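Local coordinates for PhiH1 repressor-like protein (Haloarcula marismortui ATCC 43049, PDB 3B73) that is of unknown function but, as a repressor-like protein with a winged helix-turn-helix fold, probably binds DNA to regulate transcription, at residues T12-D15 with D16-L19. Sequence-based numbering, arbitrary orientation.
Sequences TIWD and DRIL
Trp14 and Ile18 are joined by a short, nearly straight i to i+4 bond, Ile18 N to Trp14 O at 2.7 Å, and Leu19 N follows with 2.9 Å to Asp15 O, whereas Asp16 N and Arg17 N both reach Ile13 O only weakly in the first turn of helix 13-25. The start of this helix is a worked example of the capping box. Thr12, at the N-cap, offers OG1 to the amides of Trp14 and Asp15 through long, weak bonds, and in return Thr12 N donates to Asp15 OD2 at 2.9 Å, meeting the carboxylate from above its plane. Asp15 has CG beside its own backbone N (chi1 -67°), which turns the acid back toward the helix start; there Arg49 of helix 43-55 forms a salt bridge with the same OD2, so one oxygen serves both the cap and the packing of two helices.

On another side of the turn, Arg17 bends at chi2 (-55°) and folds back along the preceding turn. Its CG lies 4.0 Å from Trp14 CE3, while NH2 comes to 4.0 Å from Ile13 CG1, the guanidinium and indole planes standing 79° apart. Ile13 CG2 also covers part of one indole face, 3.6 Å above its plane. Glu20 holds Arg17 NH1. Asp16 OD1 is hydrogen-bonded to Tyr76 OH, while its OD2 pairs with Arg17 NH2 of the second subunit; the same pairing recurs with the subunits exchanged, which places this turn at the dimer interface.

Around the helix, Ile18 packs on Arg49 and Leu50 of helix 43-55, Leu19 meets Tyr76 and Leu77 of helix 71-77, and Trp14 rests on Arg40 and Ile41 in the loop between helices 30-34 and 43-55, binding the first helix into the winged-helix core.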
ATOM      1  N   THR B  12      -3.101  -6.756   0.252  1.00 43.84           N
ATOM      2  CA  THR B  12      -3.618  -5.869   1.276  1.00 49.14           C
ATOM      3  C   THR B  12      -2.572  -4.801   1.511  1.00 48.68           C
ATOM      4  O   THR B  12      -1.441  -4.890   1.039  1.00 50.08           O
ATOM      5  CB  THR B  12      -3.822  -6.608   2.618  1.00 46.61           C
ATOM      6  OG1 THR B  12      -2.547  -7.022   3.138  1.00 54.68           O
ATOM      7  CG2 THR B  12      -4.711  -7.838   2.416  1.00 55.96           C
ATOM      8  N   ILE B  13      -2.919  -3.796   2.278  1.00 45.41           N
ATOM      9  CA  ILE B  13      -1.975  -2.706   2.455  1.00 43.07           C
ATOM     10  C   ILE B  13      -0.774  -3.177   3.278  1.00 52.73           C
ATOM     11  O   ILE B  13       0.328  -2.645   3.136  1.00 46.92           O
ATOM     12  CB  ILE B  13      -2.669  -1.458   3.055  1.00 55.02           C
ATOM     13  CG1 ILE B  13      -1.748  -0.242   2.952  1.00 44.29           C
ATOM     14  CG2 ILE B  13      -3.115  -1.738   4.471  1.00 46.85           C
ATOM     15  CD1 ILE B  13      -2.422   1.046   3.106  1.00 42.20           C
ATOM     16  N   TRP B  14      -0.986  -4.210   4.102  1.00 39.59           N
ATOM     17  CA  TRP B  14       0.035  -4.699   5.014  1.00 40.48           C
ATOM     18  C   TRP B  14       1.109  -5.445   4.259  1.00 45.62           C
ATOM     19  O   TRP B  14       2.251  -5.527   4.703  1.00 47.77           O
ATOM     20  CB  TRP B  14      -0.592  -5.540   6.146  1.00 44.08           C
ATOM     21  CG  TRP B  14      -1.679  -4.733   6.808  1.00 52.32           C
ATOM     22  CD1 TRP B  14      -3.029  -4.947   6.727  1.00 45.34           C
ATOM     23  CD2 TRP B  14      -1.509  -3.509   7.556  1.00 44.73           C
ATOM     24  NE1 TRP B  14      -3.702  -3.943   7.405  1.00 47.81           N
ATOM     25  CE2 TRP B  14      -2.792  -3.059   7.926  1.00 51.11           C
ATOM     26  CE3 TRP B  14      -0.396  -2.777   7.974  1.00 44.97           C
ATOM     27  CZ2 TRP B  14      -2.992  -1.900   8.689  1.00 43.40           C
ATOM     28  CZ3 TRP B  14      -0.600  -1.624   8.719  1.00 41.72           C
ATOM     29  CH2 TRP B  14      -1.888  -1.201   9.069  1.00 60.94           C
ATOM     30  N   ASP B  15       0.739  -5.967   3.100  1.00 39.90           N
ATOM     31  CA  ASP B  15       1.708  -6.511   2.163  1.00 42.71           C
ATOM     32  C   ASP B  15       2.832  -5.522   1.801  1.00 42.87           C
ATOM     33  O   ASP B  15       4.002  -5.914   1.784  1.00 45.42           O
ATOM     34  CB  ASP B  15       0.999  -7.001   0.895  1.00 46.62           C
ATOM     35  CG  ASP B  15       0.110  -8.206   1.167  1.00 49.43           C
ATOM     36  OD1 ASP B  15       0.322  -8.875   2.209  1.00 52.70           O
ATOM     37  OD2 ASP B  15      -0.809  -8.466   0.362  1.00 55.79           O
ATOM     38  N   ASP B  16       2.479  -4.270   1.500  1.00 42.06           N
ATOM     39  CA  ASP B  16       3.476  -3.274   1.110  1.00 55.48           C
ATOM     40  C   ASP B  16       4.342  -2.984   2.321  1.00 53.89           C
ATOM     41  O   ASP B  16       5.572  -2.893   2.212  1.00 40.40           O
ATOM     42  CB  ASP B  16       2.829  -1.965   0.607  1.00 46.61           C
ATOM     43  CG  ASP B  16       2.552  -1.974  -0.902  1.00 50.84           C
ATOM     44  OD1 ASP B  16       2.577  -3.050  -1.532  1.00 49.57           O
ATOM     45  OD2 ASP B  16       2.276  -0.903  -1.464  1.00 47.05           O
ATOM     46  N   ARG B  17       3.697  -2.875   3.478  1.00 40.13           N
ATOM     47  CA  ARG B  17       4.419  -2.619   4.720  1.00 47.05           C
ATOM     48  C   ARG B  17       5.393  -3.737   5.009  1.00 48.51           C
ATOM     49  O   ARG B  17       6.573  -3.496   5.265  1.00 54.50           O
ATOM     50  CB  ARG B  17       3.468  -2.449   5.904  1.00 48.94           C
ATOM     51  CG  ARG B  17       2.542  -1.271   5.764  1.00 60.07           C
ATOM     52  CD  ARG B  17       3.301   0.028   5.534  1.00 50.65           C
ATOM     53  NE  ARG B  17       2.353   0.963   4.981  1.00 60.70           N
ATOM     54  CZ  ARG B  17       2.340   1.355   3.717  1.00 49.83           C
ATOM     55  NH1 ARG B  17       3.282   0.970   2.876  1.00 50.25           N
ATOM     56  NH2 ARG B  17       1.387   2.166   3.311  1.00 52.64           N
ATOM     57  N   ILE B  18       4.916  -4.974   4.943  1.00 52.19           N
ATOM     58  CA  ILE B  18       5.814  -6.086   5.192  1.00 46.94           C
ATOM     59  C   ILE B  18       6.960  -6.074   4.194  1.00 60.32           C
ATOM     60  O   ILE B  18       8.107  -6.235   4.581  1.00 48.29           O
ATOM     61  CB  ILE B  18       5.086  -7.413   5.126  1.00 46.81           C
ATOM     62  CG1 ILE B  18       4.085  -7.497   6.282  1.00 50.32           C
ATOM     63  CG2 ILE B  18       6.091  -8.553   5.122  1.00 44.54           C
ATOM     64  CD1 ILE B  18       3.052  -8.517   6.076  1.00 47.00           C
ATOM     65  N   LEU B  19       6.663  -5.883   2.909  1.00 47.90           N
ATOM     66  CA  LEU B  19       7.747  -5.867   1.927  1.00 50.34           C
ATOM     67  C   LEU B  19       8.767  -4.766   2.231  1.00 42.66           C
ATOM     68  O   LEU B  19       9.969  -4.989   2.151  1.00 44.33           O
ATOM     69  CB  LEU B  19       7.219  -5.727   0.499  1.00 47.46           C
ATOM     70  CG  LEU B  19       6.634  -7.004  -0.083  1.00 49.37           C
ATOM     71  CD1 LEU B  19       5.873  -6.671  -1.337  1.00 59.31           C
ATOM     72  CD2 LEU B  19       7.735  -8.060  -0.351  1.00 39.57           C
TER